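Local coordinates for putative lipase (Bacteroides thetaiotaomicron VPI-5482, PDB 3BZW), which probably hydrolyses ester bonds of lipids, perhaps lysophospholipids, as a member of the GDSL/SGNH hydrolase family, at residues 30-35 / 75-80; 69-74 / 98-103; 105-110 / 142-147; 165-170 / 201-206. All blocks are in the same frame, centred on the assembly; numbering follows the deposited sequence.

Contact 1 (30-35 / 75-80). With ACT (acetate ion), chain G.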
loop_
_atom_site.group_PDB
_atom_site.type_symbol
_atom_site.label_atom_id
_atom_site.label_comp_id
_atom_site.label_asym_id
_atom_site.label_seq_id
_atom_site.Cartn_x
_atom_site.Cartn_y
_atom_site.Cartn_z
ATOM N N GLY A 30 -3.556 -38.535 23.226
ATOM C CA GLY A 30 -4.146 -39.159 22.059
ATOM C C GLY A 30 -3.589 -38.460 20.834
ATOM O O GLY A 30 -3.591 -37.232 20.772
ATOM N N TYR A 31 -3.098 -39.226 19.864
ATOM C CA TYR A 31 -2.539 -38.633 18.653
ATOM C C TYR A 31 -3.402 -38.932 17.433
ATOM O O TYR A 31 -3.479 -40.072 16.971
ATOM C CB TYR A 31 -1.114 -39.143 18.420
ATOM C CG TYR A 31 -0.136 -38.795 19.525
ATOM C CD1 TYR A 31 0.011 -39.615 20.646
ATOM C CD2 TYR A 31 0.656 -37.653 19.439
ATOM C CE1 TYR A 31 0.931 -39.306 21.655
ATOM C CE2 TYR A 31 1.573 -37.332 20.437
ATOM C CZ TYR A 31 1.709 -38.160 21.540
ATOM O OH TYR A 31 2.636 -37.848 22.509
ATOM N N ILE A 32 -4.043 -37.891 16.913
ATOM C CA ILE A 32 -4.922 -38.007 15.756
ATOM C C ILE A 32 -4.233 -37.477 14.502
ATOM O O ILE A 32 -3.587 -36.428 14.541
ATOM C CB ILE A 32 -6.231 -37.215 16.019
ATOM C CG1 ILE A 32 -7.001 -37.888 17.158
ATOM C CG2 ILE A 32 -7.078 -37.124 14.747
ATOM C CD1 ILE A 32 -8.242 -37.140 17.599
ATOM N N GLY A 33 -4.353 -38.206 13.393
ATOM C CA GLY A 33 -3.725 -37.745 12.164
ATOM C C GLY A 33 -3.663 -38.706 10.985
ATOM O O GLY A 33 -4.575 -39.507 10.762
ATOM N N ASP A 34 -2.574 -38.615 10.224
ATOM C CA ASP A 34 -2.383 -39.446 9.041
ATOM C C ASP A 34 -1.146 -40.342 9.110
ATOM O O ASP A 34 -0.730 -40.759 10.188
ATOM C CB ASP A 34 -2.323 -38.566 7.781
ATOM C CG ASP A 34 -1.345 -37.406 7.915
ATOM O OD1 ASP A 34 -0.253 -37.601 8.488
ATOM O OD2 ASP A 34 -1.665 -36.297 7.438
ATOM N N SER A 35 -0.558 -40.638 7.954
ATOM C CA SER A 35 0.608 -41.519 7.903
ATOM C C SER A 35 1.817 -41.031 8.694
ATOM O O SER A 35 2.606 -41.837 9.193
ATOM C CB SER A 35 1.017 -41.770 6.449
ATOM O OG SER A 35 2.147 -42.619 6.378
ATOM N N PRO A 75 -13.420 -36.845 13.483
ATOM C CA PRO A 75 -14.467 -37.276 14.414
ATOM C C PRO A 75 -14.376 -38.772 14.735
ATOM O O PRO A 75 -14.503 -39.173 15.892
ATOM C CB PRO A 75 -15.755 -36.921 13.670
ATOM C CG PRO A 75 -15.362 -35.671 12.937
ATOM C CD PRO A 75 -13.998 -36.048 12.384
ATOM N N ARG A 76 -14.160 -39.592 13.709
ATOM C CA ARG A 76 -14.063 -41.039 13.900
ATOM C C ARG A 76 -12.890 -41.403 14.804
ATOM O O ARG A 76 -13.012 -42.265 15.676
ATOM C CB ARG A 76 -13.887 -41.758 12.563
ATOM C CG ARG A 76 -13.832 -43.279 12.693
ATOM C CD ARG A 76 -13.302 -43.933 11.419
ATOM N NE ARG A 76 -11.869 -43.695 11.246
ATOM C CZ ARG A 76 -10.917 -44.308 11.943
ATOM N NH1 ARG A 76 -11.237 -45.209 12.864
ATOM N NH2 ARG A 76 -9.645 -44.011 11.730
ATOM N N GLN A 77 -11.748 -40.758 14.589
ATOM C CA GLN A 77 -10.584 -41.041 15.415
ATOM C C GLN A 77 -10.820 -40.557 16.845
ATOM O O GLN A 77 -10.418 -41.216 17.801
ATOM C CB GLN A 77 -9.331 -40.384 14.823
ATOM C CG GLN A 77 -8.776 -41.110 13.589
ATOM C CD GLN A 77 -7.475 -40.502 13.081
ATOM O OE1 GLN A 77 -6.632 -40.069 13.869
ATOM N NE2 GLN A 77 -7.296 -40.489 11.761
ATOM N N ALA A 78 -11.479 -39.411 16.990
ATOM C CA ALA A 78 -11.762 -38.868 18.317
ATOM C C ALA A 78 -12.733 -39.789 19.050
ATOM O O ALA A 78 -12.594 -40.031 20.248
ATOM C CB ALA A 78 -12.357 -37.468 18.199
ATOM N N GLU A 79 -13.718 -40.295 18.318
ATOM C CA GLU A 79 -14.716 -41.198 18.890
ATOM C C GLU A 79 -14.079 -42.502 19.353
ATOM O O GLU A 79 -14.432 -43.031 20.408
ATOM C CB GLU A 79 -15.808 -41.496 17.859
ATOM C CG GLU A 79 -16.863 -40.411 17.732
ATOM C CD GLU A 79 -17.624 -40.487 16.421
ATOM O OE1 GLU A 79 -17.865 -41.613 15.934
ATOM O OE2 GLU A 79 -17.989 -39.419 15.883
ATOM N N LYS A 80 -13.138 -43.018 18.566
ATOM C CA LYS A 80 -12.476 -44.264 18.921
ATOM C C LYS A 80 -11.605 -44.042 20.152
ATOM O O LYS A 80 -11.523 -44.903 21.030
ATOM C CB LYS A 80 -11.634 -44.780 17.749
ATOM C CG LYS A 80 -11.269 -46.251 17.874
ATOM C CD LYS A 80 -10.533 -46.770 16.648
ATOM C CE LYS A 80 -10.251 -48.260 16.791
ATOM N NZ LYS A 80 -9.395 -48.795 15.696
HETATM C C ACT G . -0.126 -39.462 4.462
HETATM O O ACT G . 0.412 -40.094 3.571
HETATM O OXT ACT G . -1.105 -39.922 5.026
HETATM C CH3 ACT G . 0.426 -38.123 4.880
#
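With CG turned opposite its carbonyl carbon (chi1 -75°) and the chain extended beyond, Gln77 carries its amide from helix 74-85 to Gly33, near the C-terminal end of strand 28-33, an inner strand of the parallel sheet in this alpha/beta SGNH-hydrolase fold. The amide grips one residue's backbone twice. Its OE1 receives Gly33 N at 3.0 Å on an in-plane lone pair, while NE2 donates almost straight to Gly33 O (3.1 Å, 172°). Glutamine suits the place because it offers a donor and an acceptor side by side; Asp73 also takes NE2, which fixes the amide's rotation. Gly33 has backbone angles that would press a side chain against the preceding carbonyl, so glycine fits. Ile32 runs antiparallel alongside Gln77, its CG2 3.1 Å from Gln77 OE1, and its CD1 reaches Ala78 CB at 4.2 Å, where a small residue lets the helix approach. Gly33, Asp34 and Ser35 spell the family's Gly-Asp-Ser motif, and Ser35 N donates to acetate OXT at 3.1 Å.

Contact 2 (69-74 / 98-103). With ACT (acetate ion), chain G.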
loop_
_atom_site.group_PDB
_atom_site.type_symbol
_atom_site.label_atom_id
_atom_site.label_comp_id
_atom_site.label_asym_id
_atom_site.label_seq_id
_atom_site.Cartn_x
_atom_site.Cartn_y
_atom_site.Cartn_z
ATOM N N ARG A 69 -5.444 -40.605 5.713
ATOM C CA ARG A 69 -6.646 -39.966 6.237
ATOM C C ARG A 69 -6.617 -38.446 6.131
ATOM O O ARG A 69 -5.550 -37.822 6.108
ATOM C CB ARG A 69 -6.895 -40.402 7.687
ATOM C CG ARG A 69 -7.188 -41.897 7.813
ATOM C CD ARG A 69 -8.405 -42.281 6.972
ATOM N NE ARG A 69 -8.526 -43.725 6.773
ATOM C CZ ARG A 69 -9.004 -44.579 7.675
ATOM N NH1 ARG A 69 -9.419 -44.144 8.858
ATOM N NH2 ARG A 69 -9.070 -45.874 7.390
ATOM N N GLN A 70 -7.809 -37.863 6.060
ATOM C CA GLN A 70 -7.979 -36.419 5.931
ATOM C C GLN A 70 -8.756 -35.862 7.121
ATOM O O GLN A 70 -9.164 -36.613 8.008
ATOM C CB GLN A 70 -8.720 -36.122 4.627
ATOM C CG GLN A 70 -7.964 -36.590 3.386
ATOM C CD GLN A 70 -8.869 -36.768 2.183
ATOM O OE1 GLN A 70 -9.745 -35.946 1.927
ATOM N NE2 GLN A 70 -8.654 -37.843 1.433
ATOM N N TRP A 71 -8.969 -34.550 7.141
ATOM C CA TRP A 71 -9.691 -33.935 8.247
ATOM C C TRP A 71 -11.105 -34.470 8.448
ATOM O O TRP A 71 -11.697 -34.261 9.509
ATOM C CB TRP A 71 -9.737 -32.405 8.096
ATOM C CG TRP A 71 -8.790 -31.702 9.029
ATOM C CD1 TRP A 71 -7.476 -31.394 8.797
ATOM C CD2 TRP A 71 -9.071 -31.274 10.368
ATOM N NE1 TRP A 71 -6.922 -30.801 9.910
ATOM C CE2 TRP A 71 -7.878 -30.717 10.889
ATOM C CE3 TRP A 71 -10.214 -31.310 11.182
ATOM C CZ2 TRP A 71 -7.798 -30.200 12.186
ATOM C CZ3 TRP A 71 -10.135 -30.796 12.473
ATOM C CH2 TRP A 71 -8.934 -30.249 12.962
ATOM N N ASP A 72 -11.651 -35.170 7.456
ATOM C CA ASP A 72 -13.003 -35.709 7.604
ATOM C C ASP A 72 -13.011 -36.936 8.512
ATOM O O ASP A 72 -14.071 -37.402 8.932
ATOM C CB ASP A 72 -13.608 -36.059 6.232
ATOM C CG ASP A 72 -12.835 -37.147 5.502
ATOM O OD1 ASP A 72 -11.614 -37.282 5.728
ATOM O OD2 ASP A 72 -13.451 -37.856 4.678
ATOM N N ASP A 73 -11.821 -37.435 8.834
ATOM C CA ASP A 73 -11.685 -38.615 9.681
ATOM C C ASP A 73 -11.409 -38.266 11.147
ATOM O O ASP A 73 -11.286 -39.158 11.986
ATOM C CB ASP A 73 -10.562 -39.511 9.134
ATOM C CG ASP A 73 -10.614 -40.931 9.686
ATOM O OD1 ASP A 73 -11.704 -41.549 9.644
ATOM O OD2 ASP A 73 -9.564 -41.433 10.147
ATOM N N VAL A 74 -11.327 -36.975 11.459
ATOM C CA VAL A 74 -11.056 -36.546 12.830
ATOM C C VAL A 74 -12.128 -36.995 13.829
ATOM O O VAL A 74 -11.803 -37.467 14.915
ATOM C CB VAL A 74 -10.861 -35.012 12.906
ATOM C CG1 VAL A 74 -10.827 -34.546 14.365
ATOM C CG2 VAL A 74 -9.550 -34.635 12.214
ATOM N N THR A 98 -2.555 -32.492 5.404
ATOM C CA THR A 98 -1.747 -32.599 4.198
ATOM C C THR A 98 -2.441 -33.436 3.117
ATOM O O THR A 98 -2.262 -33.192 1.923
ATOM C CB THR A 98 -0.337 -33.161 4.518
ATOM O OG1 THR A 98 0.590 -32.681 3.536
ATOM C CG2 THR A 98 -0.335 -34.684 4.510
ATOM N N ASN A 99 -3.254 -34.406 3.530
ATOM C CA ASN A 99 -3.962 -35.233 2.560
ATOM C C ASN A 99 -5.170 -34.509 1.956
ATOM O O ASN A 99 -5.607 -34.833 0.850
ATOM C CB ASN A 99 -4.385 -36.564 3.193
ATOM C CG ASN A 99 -3.204 -37.494 3.440
ATOM O OD1 ASN A 99 -2.321 -37.624 2.591
ATOM N ND2 ASN A 99 -3.194 -38.155 4.594
ATOM N N ASP A 100 -5.724 -33.544 2.683
ATOM C CA ASP A 100 -6.844 -32.771 2.149
ATOM C C ASP A 100 -6.284 -31.973 0.971
ATOM O O ASP A 100 -6.939 -31.812 -0.063
ATOM C CB ASP A 100 -7.404 -31.826 3.213
ATOM C CG ASP A 100 -8.139 -32.563 4.317
ATOM O OD1 ASP A 100 -9.389 -32.610 4.281
ATOM O OD2 ASP A 100 -7.461 -33.106 5.216
ATOM N N TYR A 101 -5.059 -31.485 1.128
ATOM C CA TYR A 101 -4.412 -30.733 0.057
ATOM C C TYR A 101 -4.200 -31.651 -1.143
ATOM O O TYR A 101 -4.609 -31.341 -2.262
ATOM C CB TYR A 101 -3.055 -30.183 0.513
ATOM C CG TYR A 101 -2.118 -29.865 -0.639
ATOM C CD1 TYR A 101 -2.314 -28.744 -1.448
ATOM C CD2 TYR A 101 -1.063 -30.724 -0.947
ATOM C CE1 TYR A 101 -1.473 -28.489 -2.549
ATOM C CE2 TYR A 101 -0.228 -30.487 -2.034
ATOM C CZ TYR A 101 -0.436 -29.373 -2.830
ATOM O OH TYR A 101 0.394 -29.167 -3.903
ATOM N N ASN A 102 -3.567 -32.793 -0.900
ATOM C CA ASN A 102 -3.284 -33.739 -1.971
ATOM C C ASN A 102 -4.540 -34.246 -2.679
ATOM O O ASN A 102 -4.522 -34.487 -3.887
ATOM C CB ASN A 102 -2.492 -34.931 -1.425
ATOM C CG ASN A 102 -2.115 -35.920 -2.512
ATOM O OD1 ASN A 102 -2.411 -37.117 -2.416
ATOM N ND2 ASN A 102 -1.458 -35.424 -3.552
ATOM N N SER A 103 -5.631 -34.388 -1.935
ATOM C CA SER A 103 -6.874 -34.887 -2.509
ATOM C C SER A 103 -7.784 -33.798 -3.075
ATOM O O SER A 103 -8.957 -34.043 -3.369
ATOM C CB SER A 103 -7.622 -35.719 -1.465
ATOM O OG SER A 103 -6.834 -36.839 -1.080
HETATM C C ACT G . -0.126 -39.462 4.462
HETATM O O ACT G . 0.412 -40.094 3.571
HETATM O OXT ACT G . -1.105 -39.922 5.026
HETATM C CH3 ACT G . 0.426 -38.123 4.880
HETATM O O HOH W 1 -3.940 -35.374 6.403
#
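Asn99 and Asp100, the Asn-Asp of the Gly-X-Asn-Asp block of SGNH hydrolases, lie at the start of helix 98-102 and carry most of its contact with the loop 69-74. Asn99 ND2 gives one N-H to Arg69 O at 2.8 Å and another to acetate OXT, also at 2.8 Å and nearly straight (175°). Arg69 O lies close to the amide plane of Asn99, and the two bonds together fix the amide's rotation; ND2 itself stands tilted from the carbonyl plane of Arg69. A water bridges the same pair of residues, donating to Arg69 O and accepting from Asn99 N.

Asp100, with CG beside its backbone N (chi1 -71°), brings OD2 to Trp71 N at 2.8 Å through the syn lone pair. That oxygen also lies at the indole's edge, near its plane. The carboxylate suits the place because it can serve the loop's backbone with OD2 while OD1 pairs with Arg146. Between these two grips, Gln70 runs across Asn99, their amide planes 61° apart, with Gln70 CG 3.6 Å from Asn99 CB, and turns OE1 to Arg146. Within the loop, Arg69 NH1 forms a salt bridge to Asp73 OD2 at 3.0 Å, approaching from above the carboxylate plane. With Ser35 N and Gly68 N also bonded to the acetate, the arrangement is consistent with the oxyanion hole of SGNH hydrolases.

Contact 3 (105-110 / 142-147). With SO4 (sulfate ion), chain L.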
loop_
_atom_site.group_PDB
_atom_site.type_symbol
_atom_site.label_atom_id
_atom_site.label_comp_id
_atom_site.label_asym_id
_atom_site.label_seq_id
_atom_site.Cartn_x
_atom_site.Cartn_y
_atom_site.Cartn_z
ATOM N N VAL A 105 -9.319 -31.150 -1.778
ATOM C CA VAL A 105 -10.537 -30.846 -1.030
ATOM C C VAL A 105 -10.734 -29.330 -1.065
ATOM O O VAL A 105 -9.899 -28.583 -0.560
ATOM C CB VAL A 105 -10.419 -31.287 0.459
ATOM C CG1 VAL A 105 -11.674 -30.879 1.222
ATOM C CG2 VAL A 105 -10.211 -32.790 0.550
ATOM N N PRO A 106 -11.843 -28.856 -1.656
ATOM C CA PRO A 106 -12.083 -27.410 -1.717
ATOM C C PRO A 106 -12.048 -26.787 -0.323
ATOM O O PRO A 106 -12.554 -27.369 0.638
ATOM C CB PRO A 106 -13.465 -27.316 -2.361
ATOM C CG PRO A 106 -13.508 -28.535 -3.236
ATOM C CD PRO A 106 -12.926 -29.594 -2.330
ATOM N N ILE A 107 -11.446 -25.607 -0.219
ATOM C CA ILE A 107 -11.329 -24.904 1.056
ATOM C C ILE A 107 -12.702 -24.558 1.630
ATOM O O ILE A 107 -12.961 -24.764 2.821
ATOM C CB ILE A 107 -10.487 -23.616 0.894
ATOM C CG1 ILE A 107 -9.037 -23.988 0.568
ATOM C CG2 ILE A 107 -10.557 -22.774 2.168
ATOM C CD1 ILE A 107 -8.312 -24.744 1.678
ATOM N N GLY A 108 -13.579 -24.035 0.782
ATOM C CA GLY A 108 -14.920 -23.695 1.223
ATOM C C GLY A 108 -15.057 -22.408 2.014
ATOM O O GLY A 108 -14.291 -21.461 1.825
ATOM N N GLU A 109 -16.036 -22.388 2.916
ATOM C CA GLU A 109 -16.324 -21.218 3.738
ATOM C C GLU A 109 -16.540 -21.621 5.198
ATOM O O GLU A 109 -17.018 -22.716 5.478
ATOM C CB GLU A 109 -17.591 -20.523 3.227
ATOM C CG GLU A 109 -17.594 -20.183 1.740
ATOM C CD GLU A 109 -16.699 -19.006 1.392
ATOM O OE1 GLU A 109 -16.200 -18.327 2.319
ATOM O OE2 GLU A 109 -16.509 -18.752 0.181
ATOM N N TRP A 110 -16.210 -20.722 6.119
ATOM C CA TRP A 110 -16.372 -20.995 7.548
ATOM C C TRP A 110 -17.822 -20.914 8.026
ATOM O O TRP A 110 -18.287 -21.775 8.776
ATOM C CB TRP A 110 -15.547 -20.009 8.385
ATOM C CG TRP A 110 -14.055 -20.134 8.252
ATOM C CD1 TRP A 110 -13.199 -19.214 7.715
ATOM C CD2 TRP A 110 -13.237 -21.210 8.732
ATOM N NE1 TRP A 110 -11.898 -19.649 7.836
ATOM C CE2 TRP A 110 -11.893 -20.870 8.455
ATOM C CE3 TRP A 110 -13.510 -22.429 9.372
ATOM C CZ2 TRP A 110 -10.821 -21.704 8.798
ATOM C CZ3 TRP A 110 -12.442 -23.261 9.713
ATOM C CH2 TRP A 110 -11.114 -22.891 9.424
ATOM N N THR A 142 -16.080 -29.656 2.217
ATOM C CA THR A 142 -15.000 -28.677 2.183
ATOM C C THR A 142 -14.049 -28.809 3.365
ATOM O O THR A 142 -14.382 -29.419 4.380
ATOM C CB THR A 142 -15.558 -27.244 2.169
ATOM O OG1 THR A 142 -16.115 -26.941 3.451
ATOM C CG2 THR A 142 -16.648 -27.109 1.110
ATOM N N TYR A 143 -12.864 -28.222 3.223
ATOM C CA TYR A 143 -11.844 -28.275 4.262
ATOM C C TYR A 143 -12.282 -27.504 5.509
ATOM O O TYR A 143 -12.179 -28.010 6.628
ATOM C CB TYR A 143 -10.538 -27.699 3.719
ATOM C CG TYR A 143 -9.330 -27.933 4.598
ATOM C CD1 TYR A 143 -8.901 -29.228 4.900
ATOM C CD2 TYR A 143 -8.586 -26.863 5.089
ATOM C CE1 TYR A 143 -7.756 -29.450 5.663
ATOM C CE2 TYR A 143 -7.443 -27.073 5.856
ATOM C CZ TYR A 143 -7.032 -28.367 6.134
ATOM O OH TYR A 143 -5.880 -28.576 6.852
ATOM N N ARG A 144 -12.765 -26.280 5.316
ATOM C CA ARG A 144 -13.219 -25.467 6.439
ATOM C C ARG A 144 -14.406 -26.154 7.102
ATOM O O ARG A 144 -14.558 -26.117 8.326
ATOM C CB ARG A 144 -13.602 -24.064 5.959
ATOM C CG ARG A 144 -12.392 -23.168 5.702
ATOM C CD ARG A 144 -12.765 -21.914 4.931
ATOM N NE ARG A 144 -11.660 -20.959 4.887
ATOM C CZ ARG A 144 -11.614 -19.903 4.084
ATOM N NH1 ARG A 144 -12.611 -19.660 3.246
ATOM N NH2 ARG A 144 -10.576 -19.078 4.127
ATOM N N GLY A 145 -15.240 -26.792 6.285
ATOM C CA GLY A 145 -16.392 -27.499 6.817
ATOM C C GLY A 145 -15.944 -28.665 7.678
ATOM O O GLY A 145 -16.523 -28.933 8.731
ATOM N N ARG A 146 -14.904 -29.363 7.230
ATOM C CA ARG A 146 -14.375 -30.506 7.967
ATOM C C ARG A 146 -13.753 -30.071 9.289
ATOM O O ARG A 146 -13.842 -30.781 10.292
ATOM C CB ARG A 146 -13.328 -31.239 7.124
ATOM C CG ARG A 146 -13.899 -31.902 5.886
ATOM C CD ARG A 146 -12.808 -32.579 5.072
ATOM N NE ARG A 146 -13.363 -33.318 3.943
ATOM C CZ ARG A 146 -12.667 -34.166 3.195
ATOM N NH1 ARG A 146 -11.385 -34.381 3.460
ATOM N NH2 ARG A 146 -13.251 -34.801 2.187
ATOM N N ILE A 147 -13.112 -28.906 9.288
ATOM C CA ILE A 147 -12.500 -28.400 10.507
ATOM C C ILE A 147 -13.604 -28.019 11.495
ATOM O O ILE A 147 -13.487 -28.276 12.694
ATOM C CB ILE A 147 -11.588 -27.183 10.213
ATOM C CG1 ILE A 147 -10.364 -27.645 9.412
ATOM C CG2 ILE A 147 -11.135 -26.534 11.516
ATOM C CD1 ILE A 147 -9.457 -26.515 8.937
HETATM S S SO4 L . -11.348 -16.203 2.126
HETATM O O1 SO4 L . -10.601 -15.360 1.165
HETATM O O2 SO4 L . -10.455 -16.553 3.248
HETATM O O3 SO4 L . -12.509 -15.455 2.650
HETATM O O4 SO4 L . -11.813 -17.432 1.454
HETATM O O HOH W 2 -17.651 -24.742 3.736
#
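Arg144, sandwiched between Trp110 and Ile107, is the close-packed heart of the contact. Its CG sits over the six-membered ring of Trp110, 3.6 Å from the centroid and 9° off the normal, a CH-pi contact. Farther out, Trp110 CD1 and Ile107 CG2 cover opposite faces of the guanidinium; an arginine suits this slot because its long aliphatic stem packs while its charged head emerges. Hydrogen bonds also hold the helix start. Tyr143 N donates to Pro106 O at 2.7 Å, Arg144 N to Ile107 O at 2.9 Å, and Thr142 OG1, as N-cap, accepts from Gly145 N. Gly108 CA passes 3.7 Å from Thr142 CB, where a side chain would clash.

Outside, Arg144 NH1 donates to Gly108 O (2.8 Å), bent at 136° and tilted from the guanidinium plane. Looser is the long salt bridge from Arg144 NH1 to Glu109 OE1 (3.9 Å), which also bonds Gln117 of a third subunit. Arg144 NH1 and NH2 clasp O4 (3.0 Å) and O2 (2.7 Å) of a sulfate, probably from the crystallisation liquor, shared with Thr130 of that subunit. Inward, loop 105-110 covers the start of helix 143-157 and touches helix 195-210 before entering strand 111-122.

Contact 4 (165-170 / 201-206)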
loop_
_atom_site.group_PDB
_atom_site.type_symbol
_atom_site.label_atom_id
_atom_site.label_comp_id
_atom_site.label_asym_id
_atom_site.label_seq_id
_atom_site.Cartn_x
_atom_site.Cartn_y
_atom_site.Cartn_z
ATOM N N LEU A 165 -3.951 -28.235 17.994
ATOM C CA LEU A 165 -3.863 -28.513 16.564
ATOM C C LEU A 165 -2.452 -28.223 16.062
ATOM O O LEU A 165 -1.826 -27.254 16.486
ATOM C CB LEU A 165 -4.838 -27.635 15.777
ATOM C CG LEU A 165 -6.310 -27.645 16.185
ATOM C CD1 LEU A 165 -7.105 -26.804 15.196
ATOM C CD2 LEU A 165 -6.823 -29.076 16.216
ATOM N N LEU A 166 -1.964 -29.063 15.156
ATOM C CA LEU A 166 -0.640 -28.871 14.574
ATOM C C LEU A 166 -0.828 -28.658 13.075
ATOM O O LEU A 166 -1.578 -29.391 12.428
ATOM C CB LEU A 166 0.239 -30.106 14.799
ATOM C CG LEU A 166 0.444 -30.623 16.225
ATOM C CD1 LEU A 166 1.404 -31.810 16.192
ATOM C CD2 LEU A 166 0.989 -29.523 17.110
ATOM N N THR A 167 -0.152 -27.656 12.525
ATOM C CA THR A 167 -0.255 -27.391 11.098
ATOM C C THR A 167 0.584 -28.402 10.317
ATOM O O THR A 167 1.605 -28.892 10.803
ATOM C CB THR A 167 0.224 -25.962 10.737
ATOM O OG1 THR A 167 1.516 -25.722 11.307
ATOM C CG2 THR A 167 -0.766 -24.921 11.254
ATOM N N PRO A 168 0.155 -28.729 9.091
ATOM C CA PRO A 168 0.848 -29.682 8.218
ATOM C C PRO A 168 2.274 -29.225 7.899
ATOM O O PRO A 168 2.554 -28.024 7.851
ATOM C CB PRO A 168 -0.034 -29.712 6.971
ATOM C CG PRO A 168 -1.407 -29.389 7.510
ATOM C CD PRO A 168 -1.106 -28.274 8.482
ATOM N N LEU A 169 3.166 -30.187 7.682
ATOM C CA LEU A 169 4.565 -29.889 7.370
ATOM C C LEU A 169 4.750 -29.545 5.897
ATOM O O LEU A 169 3.925 -29.917 5.067
ATOM C CB LEU A 169 5.446 -31.102 7.685
ATOM C CG LEU A 169 5.376 -31.690 9.094
ATOM C CD1 LEU A 169 6.240 -32.944 9.167
ATOM C CD2 LEU A 169 5.837 -30.649 10.101
ATOM N N HIS A 170 5.831 -28.832 5.583
ATOM C CA HIS A 170 6.132 -28.510 4.193
ATOM C C HIS A 170 6.314 -29.874 3.538
ATOM O O HIS A 170 6.689 -30.840 4.204
ATOM C CB HIS A 170 7.413 -27.674 4.080
ATOM C CG HIS A 170 7.182 -26.201 4.238
ATOM N ND1 HIS A 170 6.964 -25.607 5.461
ATOM C CD2 HIS A 170 7.077 -25.214 3.316
ATOM C CE1 HIS A 170 6.733 -24.317 5.289
ATOM N NE2 HIS A 170 6.795 -24.053 3.996
ATOM N N ALA A 201 -5.774 -22.313 7.134
ATOM C CA ALA A 201 -7.109 -22.583 7.672
ATOM C C ALA A 201 -7.006 -23.122 9.098
ATOM O O ALA A 201 -7.829 -22.801 9.957
ATOM C CB ALA A 201 -7.843 -23.586 6.787
ATOM N N ILE A 202 -6.000 -23.951 9.350
ATOM C CA ILE A 202 -5.821 -24.497 10.684
ATOM C C ILE A 202 -5.420 -23.370 11.637
ATOM O O ILE A 202 -5.967 -23.249 12.738
ATOM C CB ILE A 202 -4.759 -25.616 10.687
ATOM C CG1 ILE A 202 -5.283 -26.823 9.897
ATOM C CG2 ILE A 202 -4.444 -26.036 12.118
ATOM C CD1 ILE A 202 -4.252 -27.920 9.680
ATOM N N LYS A 203 -4.485 -22.527 11.212
ATOM C CA LYS A 203 -4.049 -21.416 12.060
ATOM C C LYS A 203 -5.229 -20.512 12.412
ATOM O O LYS A 203 -5.368 -20.074 13.556
ATOM C CB LYS A 203 -2.966 -20.593 11.358
ATOM C CG LYS A 203 -1.698 -21.379 11.057
ATOM C CD LYS A 203 -0.598 -20.502 10.472
ATOM C CE LYS A 203 -0.085 -19.499 11.493
ATOM N NZ LYS A 203 1.117 -18.776 11.002
ATOM N N GLU A 204 -6.074 -20.236 11.423
ATOM C CA GLU A 204 -7.244 -19.380 11.624
ATOM C C GLU A 204 -8.265 -19.992 12.575
ATOM O O GLU A 204 -8.982 -19.274 13.277
ATOM C CB GLU A 204 -7.909 -19.095 10.280
ATOM C CG GLU A 204 -7.136 -18.110 9.424
ATOM C CD GLU A 204 -7.441 -18.253 7.950
ATOM O OE1 GLU A 204 -8.586 -18.613 7.610
ATOM O OE2 GLU A 204 -6.534 -17.994 7.132
ATOM N N ALA A 205 -8.337 -21.317 12.591
ATOM C CA ALA A 205 -9.285 -22.009 13.460
ATOM C C ALA A 205 -9.026 -21.711 14.936
ATOM O O ALA A 205 -9.935 -21.809 15.759
ATOM C CB ALA A 205 -9.232 -23.517 13.205
ATOM N N GLY A 206 -7.791 -21.349 15.268
ATOM C CA GLY A 206 -7.458 -21.041 16.649
ATOM C C GLY A 206 -8.404 -20.017 17.260
ATOM O O GLY A 206 -8.957 -20.246 18.336
#
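Ile202 points its side chain from helix 195-210 at the end of strand 162-166, and its two branches have separate tasks. CG1 stands beside the backbone N (chi1 -67°) and the chain continues extended, so CD1 abuts the CD corner of the Pro168 ring at 3.4 Å, a snug carbon-carbon approach. The other branch, CG2, lies against Leu165 CB at 4.0 Å and Thr167 CG2 at 3.9 Å. Isoleucine suits the place because the branched residue can touch Leu165 and Thr167 with CG2 and Pro168 with CD1 at once.

Thr167 adopts chi1 51°, placing OG1 between its backbone N and carbonyl carbon and setting CG2 toward the helix, where it also touches Lys203 CG at 3.7 Å. Lys203 bends at chi3 (67°), and its NZ forms a salt bridge with Asp215, which also receives a hydrogen bond from Thr167 OG1. Leu165 CD1 reaches Ala205 CB at 4.4 Å, a small residue on the helix side facing the sheet. The helix lies in the crossover between the neighbouring parallel strands 162-166 and 213-214, a beta-alpha-beta unit. No hydrogen bond joins the two segments, so their cohesion rests on apolar surfaces, while Thr167 and Lys203 turn their polar ends to Asp215.

Overall arrangement
Contacts 1 and 2, their centres 12 Å apart, converge on the acetate, which His242 NE2 and Gly68 N also bind; in this family such a serine, histidine, glycine and asparagine normally form the active site, so the ion probably marks it. Contact 3 lies about 11 Å from contact 2, centre to centre, and is joined to it by Arg146 NH1, 2.7 Å from Gln70 OE1 and 2.8 Å from Asp100 OD1. Contact 4 sits about 13 Å from both 2 and 3: Tyr143 OH and Trp71 NE1 approach Ile202 CD1 at 3.3 and 3.9 Å. Contacts 1 and 4 reach the same parallel sheet, without touching each other.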